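Local structure of flavin reductase domain protein, FMN-binding (Shewanella baltica, 3HMZ) at residues 19-22 with 23-26; 68-71 with 72-76; 104-107 with 108-111; 140-143 with 144-148; 168-171 with 172-175. The protein binds flavin mononucleotide and probably acts as a flavin-dependent oxidoreductase that uses NADH or NADPH. All coordinates share one frame; numbering follows the deposited sequence.

Interaction 1. Residues 19-22 with 23-26; sequences LAKA and YRLL
Lys21 and Arg24 run side by side and point the same way. The CD methylene of Lys21 lies over one face of the Arg24 guanidinium, nearest its rim, with CD 3.6 Å from NH1. The lysine reaches this place because its chain bends at chi2 (-142°) and again near its end, while the arginine is extended from CG to NE. Their charged ends are close as well, with Lys21 NZ 3.7 Å from Arg24 NH2.

The guanidinium is held from other directions. Arg24 NE donates to Tyr23 OH at 3.0 Å, in the guanidinium plane and almost straight at 175°. Arg24 NH1 bonds to the carbonyl O of Gly167. The Tyr23 ring swings back alongside the first segment and meets it with an edge. Its CG sits between the backbone N and the carbonyl carbon (chi1 75°), and its CE1 meets the carbonyl O of Ala20 at 3.5 Å. Arg24 CG covers one face of this ring.

The backbone makes tight turns here. Arg24 N donates to Lys21 O at 2.9 Å, and Leu25 N donates to Ala22 O at 3.0 Å. Both are i to i+3 bonds. Water 1 joins Leu19 O to Tyr23 N.

Residues 19-26 belong to the loop that joins strand 14-16 to strand 32-38. Ala22 and Leu25 pack on strand 149-160, and Tyr23 packs on Trp49 of the second subunit. The two like charges probably repel somewhat. The phenol oxygen and the Gly167 carbonyl hold the guanidinium in place and probably help it tolerate the nearby ammonium.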
# COMPACT_ATOMS: atom_id res chain seq x y z
N LEU A 19 -5.96 3.37 19.13
CA LEU A 19 -4.64 3.08 18.57
C LEU A 19 -4.53 1.69 17.94
O LEU A 19 -3.95 1.56 16.87
CB LEU A 19 -3.54 3.34 19.60
CG LEU A 19 -2.15 3.67 19.10
CD1 LEU A 19 -2.15 4.86 18.12
CD2 LEU A 19 -1.23 3.88 20.30
N ALA A 20 -5.20 0.70 18.55
CA ALA A 20 -5.25 -0.67 18.04
C ALA A 20 -5.96 -0.81 16.68
O ALA A 20 -5.89 -1.88 16.07
CB ALA A 20 -5.98 -1.57 19.07
N LYS A 21 -6.72 0.21 16.25
CA LYS A 21 -7.38 0.21 14.93
C LYS A 21 -6.74 1.16 13.94
O LYS A 21 -7.21 1.22 12.78
CB LYS A 21 -8.86 0.56 15.08
CG LYS A 21 -9.57 -0.44 15.97
CD LYS A 21 -10.91 -0.77 15.55
CE LYS A 21 -11.61 -1.80 16.47
NZ LYS A 21 -10.92 -3.13 16.61
N ALA A 22 -5.70 1.90 14.37
CA ALA A 22 -5.04 2.88 13.50
C ALA A 22 -4.57 2.29 12.16
O ALA A 22 -4.60 2.97 11.14
CB ALA A 22 -3.84 3.57 14.24
N TYR A 23 -4.13 1.04 12.18
CA TYR A 23 -3.64 0.38 10.93
C TYR A 23 -4.72 0.39 9.83
O TYR A 23 -4.40 0.43 8.63
CB TYR A 23 -3.17 -1.06 11.17
CG TYR A 23 -4.30 -2.03 11.36
CD1 TYR A 23 -4.95 -2.18 12.59
CD2 TYR A 23 -4.77 -2.76 10.29
CE1 TYR A 23 -6.04 -3.02 12.73
CE2 TYR A 23 -5.85 -3.61 10.42
CZ TYR A 23 -6.48 -3.75 11.65
OH TYR A 23 -7.57 -4.58 11.77
N ARG A 24 -5.99 0.39 10.24
CA ARG A 24 -7.09 0.37 9.26
C ARG A 24 -7.15 1.64 8.39
O ARG A 24 -7.68 1.62 7.29
CB ARG A 24 -8.42 0.16 9.94
CG ARG A 24 -8.51 -1.21 10.58
CD ARG A 24 -9.83 -1.43 11.14
NE ARG A 24 -9.93 -2.70 11.86
CZ ARG A 24 -11.02 -3.10 12.48
NH1 ARG A 24 -12.09 -2.32 12.53
NH2 ARG A 24 -11.03 -4.27 13.10
N LEU A 25 -6.57 2.72 8.90
CA LEU A 25 -6.53 3.97 8.17
C LEU A 25 -5.71 3.83 6.87
O LEU A 25 -5.86 4.64 5.95
CB LEU A 25 -5.95 5.10 9.05
CG LEU A 25 -6.80 5.40 10.29
CD1 LEU A 25 -6.06 6.36 11.26
CD2 LEU A 25 -8.19 5.95 9.94
N LEU A 26 -4.77 2.87 6.83
CA LEU A 26 -3.90 2.68 5.69
C LEU A 26 -4.10 1.35 4.98
O LEU A 26 -3.38 1.06 4.04
CB LEU A 26 -2.43 2.78 6.12
CG LEU A 26 -2.01 4.08 6.78
CD1 LEU A 26 -0.55 4.04 7.19
CD2 LEU A 26 -2.30 5.30 5.88
O HOH W 1 -3.34 -0.19 14.80

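Interaction 2. Residues 68-71 with 72-76; sequences TKTR and EFIEQ. With FMN (flavin mononucleotide), chain B.
Thr68 O lies 3.5 Å from Glu72 N at the start of helix 69-77. Thr68 is the N-cap of this helix: its OG1 accepts from Arg71 N at 3.2 Å. OG1 also bonds to the carbonyl O of Asp65.

Lys69 follows, and its N donates to FMN O3P. Its side chain turns away from the phosphate. Bends at chi2 (60°) and chi3 (66°) bring it beside Glu72. NZ forms a salt bridge to Glu72 OE1 at 3.1 Å, on the syn side but tilted out of the carboxylate plane. A second, weak bond goes to OE2, and water 2 links NZ to this oxygen. On the way, Lys69 CG passes over the face of the Phe73 ring, a CH-pi contact 4.3 Å from the centroid.

Thr70 grips the phosphate twice. Its N donates to FMN O2P at 2.8 Å, and its OG1 donates to the same oxygen at 2.7 Å. Its CG2 turns the other way, toward Ile74 CD1.

Arg71 is extended, and its NE donates to Glu75 OE2 at 2.8 Å. The carboxylate is met from above its plane, and the two flat groups stand nearly at right angles (87°). Water 3 bridges Arg71 NH2 and Glu75 OE2. The guanidinium also has a salt bridge to Asp148 and a bond to Gln144 O.

Backbone i to i+4 bonds such as Phe73 N to Lys69 O complete the helix. A phosphate held by the first backbone N-H groups of a helix is a classic anion-binding arrangement. Here it forms the phosphate end of the FMN site.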
# COMPACT_ATOMS: atom_id res chain seq x y z
N THR A 68 14.83 14.09 -1.04
CA THR A 68 13.74 14.86 -0.43
C THR A 68 14.10 15.66 0.81
O THR A 68 14.83 15.17 1.68
CB THR A 68 12.50 13.99 -0.11
OG1 THR A 68 12.76 13.09 0.97
CG2 THR A 68 12.00 13.25 -1.32
N LYS A 69 13.60 16.89 0.87
CA LYS A 69 13.79 17.73 2.05
C LYS A 69 13.07 17.12 3.24
O LYS A 69 13.57 17.11 4.34
CB LYS A 69 13.35 19.17 1.80
CG LYS A 69 13.61 20.13 2.98
CD LYS A 69 15.09 20.26 3.37
CE LYS A 69 15.91 20.90 2.33
NZ LYS A 69 17.29 21.23 2.97
N THR A 70 11.90 16.51 2.99
CA THR A 70 11.16 15.88 4.09
C THR A 70 11.97 14.78 4.79
O THR A 70 11.96 14.69 6.01
CB THR A 70 9.78 15.35 3.61
OG1 THR A 70 9.08 16.41 2.97
CG2 THR A 70 8.97 14.88 4.79
N ARG A 71 12.71 13.98 4.01
CA ARG A 71 13.57 12.95 4.61
C ARG A 71 14.59 13.59 5.58
O ARG A 71 14.81 13.08 6.70
CB ARG A 71 14.30 12.18 3.54
CG ARG A 71 15.33 11.24 4.10
CD ARG A 71 15.88 10.39 3.03
NE ARG A 71 17.03 9.62 3.52
CZ ARG A 71 17.41 8.43 3.09
NH1 ARG A 71 16.70 7.79 2.15
NH2 ARG A 71 18.50 7.83 3.61
N GLU A 72 15.19 14.69 5.14
CA GLU A 72 16.15 15.40 6.00
C GLU A 72 15.51 15.80 7.33
O GLU A 72 16.07 15.59 8.41
CB GLU A 72 16.69 16.62 5.27
CG GLU A 72 17.72 17.45 6.04
CD GLU A 72 18.09 18.67 5.27
OE1 GLU A 72 18.41 18.51 4.07
OE2 GLU A 72 17.98 19.79 5.88
N PHE A 73 14.30 16.35 7.25
CA PHE A 73 13.59 16.76 8.46
C PHE A 73 13.30 15.60 9.38
O PHE A 73 13.38 15.74 10.61
CB PHE A 73 12.28 17.48 8.08
CG PHE A 73 12.43 18.88 7.58
CD1 PHE A 73 13.69 19.45 7.25
CD2 PHE A 73 11.28 19.65 7.39
CE1 PHE A 73 13.76 20.77 6.81
CE2 PHE A 73 11.37 20.98 6.93
CZ PHE A 73 12.61 21.51 6.62
N ILE A 74 12.89 14.47 8.78
CA ILE A 74 12.63 13.25 9.56
C ILE A 74 13.90 12.71 10.25
O ILE A 74 13.85 12.31 11.40
CB ILE A 74 11.91 12.19 8.72
CG1 ILE A 74 10.50 12.73 8.44
CG2 ILE A 74 11.83 10.87 9.47
CD1 ILE A 74 9.66 11.90 7.45
N GLU A 75 15.01 12.73 9.53
CA GLU A 75 16.28 12.27 10.08
C GLU A 75 16.70 13.17 11.24
O GLU A 75 17.21 12.66 12.23
CB GLU A 75 17.35 12.27 9.01
CG GLU A 75 17.18 11.15 7.96
CD GLU A 75 17.98 11.36 6.70
OE1 GLU A 75 18.37 12.52 6.39
OE2 GLU A 75 18.22 10.37 5.98
N GLN A 76 16.45 14.46 11.11
CA GLN A 76 16.83 15.42 12.14
C GLN A 76 15.91 15.36 13.36
O GLN A 76 16.36 15.38 14.47
CB GLN A 76 16.90 16.83 11.54
CG GLN A 76 18.01 17.01 10.53
CD GLN A 76 17.91 18.30 9.70
OE1 GLN A 76 16.90 19.03 9.74
NE2 GLN A 76 18.97 18.60 8.95
N1 FMN B . 8.81 10.25 -3.01
C2 FMN B . 9.29 9.31 -2.12
O2 FMN B . 10.42 9.45 -1.65
N3 FMN B . 8.47 8.26 -1.74
C4 FMN B . 7.22 8.08 -2.25
O4 FMN B . 6.56 7.07 -1.87
C4A FMN B . 6.76 9.02 -3.17
N5 FMN B . 5.49 8.92 -3.71
C5A FMN B . 4.92 9.94 -4.47
C6 FMN B . 3.58 9.90 -4.85
C7 FMN B . 3.01 10.91 -5.63
C7M FMN B . 1.57 10.85 -6.02
C8 FMN B . 3.82 11.98 -6.03
C8M FMN B . 3.25 13.10 -6.88
C9 FMN B . 5.14 12.01 -5.63
C9A FMN B . 5.74 11.02 -4.86
N10 FMN B . 7.06 11.05 -4.44
C10 FMN B . 7.55 10.11 -3.55
C1' FMN B . 7.96 12.23 -4.72
C2' FMN B . 8.02 13.28 -3.60
O2' FMN B . 6.73 13.59 -3.06
C3' FMN B . 8.67 14.52 -4.23
O3' FMN B . 10.01 14.20 -4.57
C4' FMN B . 8.53 15.80 -3.38
O4' FMN B . 8.74 16.90 -4.26
C5' FMN B . 9.50 15.88 -2.21
O5' FMN B . 9.30 17.15 -1.58
P FMN B . 10.37 17.70 -0.54
O1P FMN B . 9.89 19.12 -0.28
O2P FMN B . 10.40 16.83 0.69
O3P FMN B . 11.72 17.68 -1.20
O HOH W 2 17.13 22.65 5.39
O HOH W 3 20.54 9.92 4.46

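Interaction 3. Residues 104-107 with 108-111; sequences DANK and LLNC. With FMN (flavin mononucleotide), chain B; EDO (1,2-ethanediol), chain F.
Asn110, near the end of the short helix 107-111, reaches back to Asp104, where its ND2 makes a weak bond to OD2 at 3.0 Å. The amide and carboxylate planes stand 74° apart. Asp104 opens an Asx turn and a type I beta turn that lead into the helix, with Asn106 at the N-cap position. In the Asx turn, Asp104 OD1 accepts from Asn106 N at 2.9 Å, from above the carboxylate plane. In the beta turn, Lys107 N donates to Asp104 O. The carboxylate therefore uses one oxygen to shape the turn and the other to meet the helix side chain.

The helix itself begins with Asn110 N donating to Asn106 O at 3.0 Å, nearly straight at 167°. Cys111 N donates to Lys107 O in the same i to i+4 pattern. The sulfur of Cys111 lies 4.0 Å from Lys107 CG, at the root of the lysine chain. Water 4 bridges Ala105 O and Leu108 N at the first turn.

Further out, the segment is fixed against its neighbours. Leu108 packs on Asn43 and Val44 of strand 41-55. Cys111 packs on Arg95 and Val96 of helix 90-96.

These contacts probably help to place Lys107, a residue of the FMN site. Its chain is extended throughout, with CG anti to the backbone N (chi1 176°), and runs away from the helix to the phosphate. Val44 O and Val96 O also bind its ammonium group. Lys107 NZ donates to FMN O1P at 2.9 Å and makes a weak bond to FMN O5' at 3.1 Å.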
# COMPACT_ATOMS: atom_id res chain seq x y z
N ASP A 104 12.02 26.19 -3.10
CA ASP A 104 11.15 27.34 -2.83
C ASP A 104 10.68 27.24 -1.41
O ASP A 104 9.88 26.36 -1.08
CB ASP A 104 9.97 27.41 -3.80
CG ASP A 104 9.21 28.76 -3.74
OD1 ASP A 104 9.21 29.43 -2.71
OD2 ASP A 104 8.60 29.17 -4.75
N ALA A 105 11.14 28.16 -0.57
CA ALA A 105 10.74 28.23 0.85
C ALA A 105 9.23 28.39 1.04
O ALA A 105 8.74 28.07 2.10
CB ALA A 105 11.47 29.38 1.54
N ASN A 106 8.54 28.90 0.02
CA ASN A 106 7.10 29.10 0.04
C ASN A 106 6.34 27.92 -0.51
O ASN A 106 5.19 28.07 -0.86
CB ASN A 106 6.73 30.38 -0.73
CG ASN A 106 7.25 31.65 -0.07
OD1 ASN A 106 7.73 32.57 -0.77
ND2 ASN A 106 7.24 31.70 1.24
N LYS A 107 6.96 26.74 -0.59
CA LYS A 107 6.27 25.55 -1.13
C LYS A 107 4.84 25.38 -0.62
O LYS A 107 3.93 25.18 -1.43
CB LYS A 107 7.08 24.28 -0.79
CG LYS A 107 6.39 23.01 -1.22
CD LYS A 107 7.19 21.79 -0.94
CE LYS A 107 6.41 20.53 -1.40
NZ LYS A 107 7.14 19.26 -1.04
N LEU A 108 4.66 25.44 0.69
CA LEU A 108 3.34 25.16 1.27
C LEU A 108 2.29 26.15 0.80
O LEU A 108 1.21 25.72 0.39
CB LEU A 108 3.41 24.97 2.78
CG LEU A 108 4.34 23.84 3.23
CD1 LEU A 108 4.21 23.66 4.74
CD2 LEU A 108 4.11 22.45 2.52
N LEU A 109 2.62 27.45 0.78
CA LEU A 109 1.62 28.40 0.28
C LEU A 109 1.41 28.19 -1.24
O LEU A 109 0.27 28.32 -1.70
CB LEU A 109 1.85 29.87 0.71
CG LEU A 109 2.85 30.82 0.10
CD1 LEU A 109 2.64 31.04 -1.41
CD2 LEU A 109 2.81 32.15 0.78
N ASN A 110 2.45 27.85 -2.00
CA ASN A 110 2.32 27.55 -3.43
C ASN A 110 1.43 26.36 -3.74
O ASN A 110 0.70 26.35 -4.74
CB ASN A 110 3.69 27.23 -4.05
CG ASN A 110 4.66 28.38 -3.98
OD1 ASN A 110 4.32 29.56 -3.70
ND2 ASN A 110 5.94 28.02 -4.19
N CYS A 111 1.48 25.35 -2.88
CA CYS A 111 0.77 24.11 -3.07
C CYS A 111 -0.64 24.14 -2.44
O CYS A 111 -1.39 23.19 -2.60
CB CYS A 111 1.58 22.93 -2.50
SG CYS A 111 3.09 22.53 -3.40
N1 FMN B . 8.81 10.25 -3.01
C2 FMN B . 9.29 9.31 -2.12
O2 FMN B . 10.42 9.45 -1.65
N3 FMN B . 8.47 8.26 -1.74
C4 FMN B . 7.22 8.08 -2.25
O4 FMN B . 6.56 7.07 -1.87
C4A FMN B . 6.76 9.02 -3.17
N5 FMN B . 5.49 8.92 -3.71
C5A FMN B . 4.92 9.94 -4.47
C6 FMN B . 3.58 9.90 -4.85
C7 FMN B . 3.01 10.91 -5.63
C7M FMN B . 1.57 10.85 -6.02
C8 FMN B . 3.82 11.98 -6.03
C8M FMN B . 3.25 13.10 -6.88
C9 FMN B . 5.14 12.01 -5.63
C9A FMN B . 5.74 11.02 -4.86
N10 FMN B . 7.06 11.05 -4.44
C10 FMN B . 7.55 10.11 -3.55
C1' FMN B . 7.96 12.23 -4.72
C2' FMN B . 8.02 13.28 -3.60
O2' FMN B . 6.73 13.59 -3.06
C3' FMN B . 8.67 14.52 -4.23
O3' FMN B . 10.01 14.20 -4.57
C4' FMN B . 8.53 15.80 -3.38
O4' FMN B . 8.74 16.90 -4.26
C5' FMN B . 9.50 15.88 -2.21
O5' FMN B . 9.30 17.15 -1.58
P FMN B . 10.37 17.70 -0.54
O1P FMN B . 9.89 19.12 -0.28
O2P FMN B . 10.40 16.83 0.69
O3P FMN B . 11.72 17.68 -1.20
C1 EDO F . -5.36 23.71 -4.21
O1 EDO F . -5.27 24.97 -3.50
C2 EDO F . -4.18 22.84 -3.82
O2 EDO F . -3.03 23.21 -4.56
O HOH W 4 6.70 26.34 2.74

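Interaction 4. Residues 140-143 with 144-148; sequences EPNN and QLQYD. With EDO (1,2-ethanediol), chain I.
Gln144 reaches back to Glu140, and this end of the contact is tight. Gln144 OE1 accepts from Glu140 N at 3.0 Å, an almost straight bond (170°) whose donor stands above the plane of the amide carbonyl. Gln144 N in turn donates to Glu140 O at 3.0 Å. The two residues thus hold each other by reciprocal bonds. The Gln144 side chain is extended beyond CG, which lets its amide span the first turn. Gln144 CG lies 3.3 Å from Glu140 O.

This is the start of helix 141-147, with Glu140 at the N-cap position. The helix connects strands 131-138 and 149-160, which pair antiparallel in the FMN-binding split barrel of this family. Bonds from Leu145 N to Pro141 O and from Gln146 N to Asn142 O carry the helix on.

The opposite is seen at Asn142 and Gln146, both exposed. Gln146 CG comes within 3.2 Å of Asn142 OD1, but the amides meet through water 5. In one of the two conformers of Gln146, this water donates to Asn142 OD1 at 2.6 Å and accepts from Gln146 NE2 at 3.0 Å.

Asn143 and Tyr147 face the second subunit. Asn143 OD1 lies at the edge of the Tyr147 ring. Asn143 pairs with Asn143 of the second subunit, and Tyr147 OH bonds to Glu140 of that subunit.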
# COMPACT_ATOMS: atom_id res chain seq x y z
N GLU A 140 16.86 2.93 11.86
CA GLU A 140 17.38 1.70 11.27
C GLU A 140 18.37 2.13 10.22
O GLU A 140 18.02 2.25 9.05
CB GLU A 140 16.23 0.86 10.71
CG GLU A 140 15.35 0.21 11.75
CD GLU A 140 15.99 -0.94 12.48
OE1 GLU A 140 17.06 -1.42 12.03
OE2 GLU A 140 15.44 -1.36 13.52
N PRO A 141 19.65 2.41 10.62
CA PRO A 141 20.60 2.93 9.65
C PRO A 141 20.75 2.20 8.34
O PRO A 141 20.76 2.83 7.31
CB PRO A 141 21.93 2.93 10.43
CG PRO A 141 21.49 3.11 11.83
CD PRO A 141 20.21 2.34 11.98
N ASN A 142 20.84 0.87 8.38
CA ASN A 142 21.04 0.10 7.16
C ASN A 142 19.83 0.18 6.22
O ASN A 142 19.99 0.40 5.03
CB ASN A 142 21.32 -1.37 7.45
CG ASN A 142 21.81 -2.09 6.21
OD1 ASN A 142 22.85 -1.73 5.67
ND2 ASN A 142 21.03 -3.03 5.72
N ASN A 143 18.65 0.03 6.79
CA ASN A 143 17.43 0.14 5.95
C ASN A 143 17.33 1.51 5.29
O ASN A 143 17.00 1.63 4.10
CB ASN A 143 16.15 -0.06 6.77
CG ASN A 143 15.85 -1.48 7.13
OD1 ASN A 143 16.39 -2.42 6.54
ND2 ASN A 143 14.92 -1.66 8.07
N GLN A 144 17.65 2.54 6.07
CA GLN A 144 17.52 3.91 5.57
C GLN A 144 18.54 4.24 4.47
O GLN A 144 18.23 4.92 3.47
CB GLN A 144 17.56 4.90 6.73
CG GLN A 144 16.35 4.76 7.66
CD GLN A 144 16.47 5.44 9.01
OE1 GLN A 144 15.87 4.99 9.98
NE2 GLN A 144 17.27 6.53 9.08
N LEU A 145 19.76 3.72 4.63
CA LEU A 145 20.81 3.97 3.65
C LEU A 145 20.67 3.10 2.40
O LEU A 145 20.71 3.60 1.26
CB LEU A 145 22.18 3.69 4.30
CG LEU A 145 23.41 3.96 3.41
CD1 LEU A 145 23.47 5.40 2.93
CD2 LEU A 145 24.70 3.54 4.19
N GLN A 146 20.51 1.80 2.64
CA GLN A 146 20.46 0.81 1.54
C GLN A 146 19.16 0.81 0.74
O GLN A 146 19.19 0.66 -0.46
CB GLN A 146 20.72 -0.60 2.07
CG GLN A 146 22.09 -0.77 2.72
CD GLN A 146 23.19 -0.40 1.78
OE1 GLN A 146 23.12 -0.65 0.59
NE2 GLN A 146 24.24 0.21 2.32
N TYR A 147 18.03 1.00 1.44
CA TYR A 147 16.70 0.92 0.82
C TYR A 147 15.86 2.15 0.94
O TYR A 147 14.71 2.11 0.51
CB TYR A 147 15.95 -0.26 1.46
CG TYR A 147 16.65 -1.59 1.37
CD1 TYR A 147 16.80 -2.22 0.14
CD2 TYR A 147 17.11 -2.24 2.51
CE1 TYR A 147 17.48 -3.44 0.05
CE2 TYR A 147 17.76 -3.48 2.43
CZ TYR A 147 17.91 -4.08 1.20
OH TYR A 147 18.52 -5.32 1.11
N ASP A 148 16.35 3.24 1.53
CA ASP A 148 15.50 4.45 1.71
C ASP A 148 14.22 4.11 2.48
O ASP A 148 13.21 4.77 2.35
CB ASP A 148 15.19 5.10 0.34
CG ASP A 148 16.44 5.53 -0.38
OD1 ASP A 148 17.41 5.89 0.34
OD2 ASP A 148 16.47 5.46 -1.63
C1 EDO I . 12.41 6.03 -3.75
O1 EDO I . 12.66 7.08 -4.69
C2 EDO I . 13.68 5.74 -2.97
O2 EDO I . 14.50 4.72 -3.56
O HOH W 5 24.27 0.40 5.27

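Interaction 5. Residues 168-171 with 172-175; sequences HWHF and DTAP
Thr173 brings its OG1 up against His170, 3.7 Å from His170 CB. The hydroxyl lies between the backbone N and the carbonyl carbon (chi1 57°), which turns it back toward the preceding residues. It approaches the imidazole obliquely.

The carbonyl O of His170 is the centre of the turn. Ala174 N donates to it at 3.0 Å, almost in line with the C=O bond. Thr173 N donates to the same oxygen at 3.2 Å, from well above the carbonyl plane. The two donors therefore come from different directions, and together they fold 170-174 tightly. Ala174 CB packs against this oxygen too, at 3.5 Å.

Water 6 sits in the plane of the His170 ring, at its edge, 2.8 Å from His170 ND1. A link from this water on to the Asp172 carboxylate is doubtful. Water 7 bridges the turn further along by donating to Phe171 O at 2.9 Å and to Pro175 O.

The other side is buried. Phe171 CB leads away from 172-175, and the ring's CZ lies over one face of the Trp169 ring, toward the rim. Both aromatics are set among His28 of the same chain and Tyr190 of the second subunit, with Phe171 and Tyr190 meeting edge-to-face.

The chain leaves strand 168-169, part of a two-stranded antiparallel sheet, and makes this turn at the start of the loop to strand 181-185. Its i to i+3 and i to i+4 bonds to one carbonyl are typical of a compact helical turn, here away from the FMN site.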
# COMPACT_ATOMS: atom_id res chain seq x y z
N HIS A 168 -13.97 1.85 11.19
CA HIS A 168 -14.24 1.53 9.79
C HIS A 168 -14.38 2.76 8.91
O HIS A 168 -14.87 3.80 9.34
CB HIS A 168 -15.52 0.71 9.65
CG HIS A 168 -15.47 -0.59 10.40
ND1 HIS A 168 -14.98 -1.75 9.84
CD2 HIS A 168 -15.74 -0.88 11.69
CE1 HIS A 168 -15.01 -2.72 10.75
NE2 HIS A 168 -15.46 -2.21 11.89
N TRP A 169 -13.95 2.60 7.67
CA TRP A 169 -14.17 3.58 6.65
C TRP A 169 -15.62 3.52 6.22
O TRP A 169 -16.25 2.44 6.28
CB TRP A 169 -13.27 3.34 5.43
CG TRP A 169 -11.85 3.66 5.66
CD1 TRP A 169 -10.86 2.79 5.93
CD2 TRP A 169 -11.25 4.96 5.65
NE1 TRP A 169 -9.65 3.44 6.05
CE2 TRP A 169 -9.87 4.79 5.91
CE3 TRP A 169 -11.74 6.25 5.46
CZ2 TRP A 169 -8.98 5.85 5.95
CZ3 TRP A 169 -10.84 7.32 5.52
CH2 TRP A 169 -9.48 7.10 5.74
N HIS A 170 -16.12 4.67 5.77
CA HIS A 170 -17.51 4.80 5.31
C HIS A 170 -17.53 5.60 4.02
O HIS A 170 -18.31 6.51 3.86
CB HIS A 170 -18.35 5.43 6.42
CG HIS A 170 -18.54 4.53 7.59
ND1 HIS A 170 -19.44 3.49 7.56
CD2 HIS A 170 -17.95 4.49 8.80
CE1 HIS A 170 -19.38 2.84 8.71
NE2 HIS A 170 -18.47 3.42 9.47
N PHE A 171 -16.65 5.23 3.08
CA PHE A 171 -16.59 5.98 1.80
C PHE A 171 -17.92 5.98 1.03
O PHE A 171 -18.26 6.98 0.35
CB PHE A 171 -15.48 5.42 0.90
CG PHE A 171 -14.13 5.61 1.43
CD1 PHE A 171 -13.58 6.89 1.55
CD2 PHE A 171 -13.31 4.51 1.73
CE1 PHE A 171 -12.28 7.04 2.00
CE2 PHE A 171 -12.04 4.69 2.17
CZ PHE A 171 -11.51 5.95 2.30
N ASP A 172 -18.66 4.88 1.18
CA ASP A 172 -19.93 4.74 0.47
C ASP A 172 -20.96 5.78 0.88
O ASP A 172 -21.73 6.22 0.03
CB ASP A 172 -20.50 3.31 0.55
CG ASP A 172 -20.83 2.87 1.97
OD1 ASP A 172 -20.13 3.28 2.92
OD2 ASP A 172 -21.78 2.09 2.14
N THR A 173 -20.98 6.17 2.15
CA THR A 173 -21.91 7.17 2.64
C THR A 173 -21.37 8.57 2.78
O THR A 173 -22.15 9.50 2.80
CB THR A 173 -22.57 6.72 3.98
OG1 THR A 173 -21.55 6.45 4.96
CG2 THR A 173 -23.40 5.47 3.75
N ALA A 174 -20.04 8.74 2.83
CA ALA A 174 -19.45 10.05 2.92
C ALA A 174 -19.52 10.76 1.56
O ALA A 174 -19.68 10.10 0.53
CB ALA A 174 -17.96 9.93 3.34
N PRO A 175 -19.34 12.09 1.54
CA PRO A 175 -19.26 12.78 0.26
C PRO A 175 -18.19 12.18 -0.66
O PRO A 175 -17.14 11.77 -0.19
CB PRO A 175 -18.88 14.20 0.65
CG PRO A 175 -19.44 14.35 1.99
CD PRO A 175 -19.25 13.04 2.65
O HOH W 6 -20.93 3.25 5.21
O HOH W 7 -16.31 9.09 0.29

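How the interactions relate
All five contacts are local and follow one another along the chain; none nests or crosses. Interaction 1 shapes the loop between strands 14-16 and 32-38. Interaction 2 starts helix 69-77, after strand 58-63. Interaction 3 forms the turn into helix 107-111. Interactions 2 and 3 do not touch each other but both hold the FMN phosphate end. Interaction 4 builds the helix between strands 131-138 and 149-160. It is tied to interaction 2 by the Arg71-Asp148 salt bridge. Interaction 5 turns the chain after strand 168-169 and returns to interaction 1 through Trp169 and Arg24. Interactions 1, 4 and 5 also reach the second subunit.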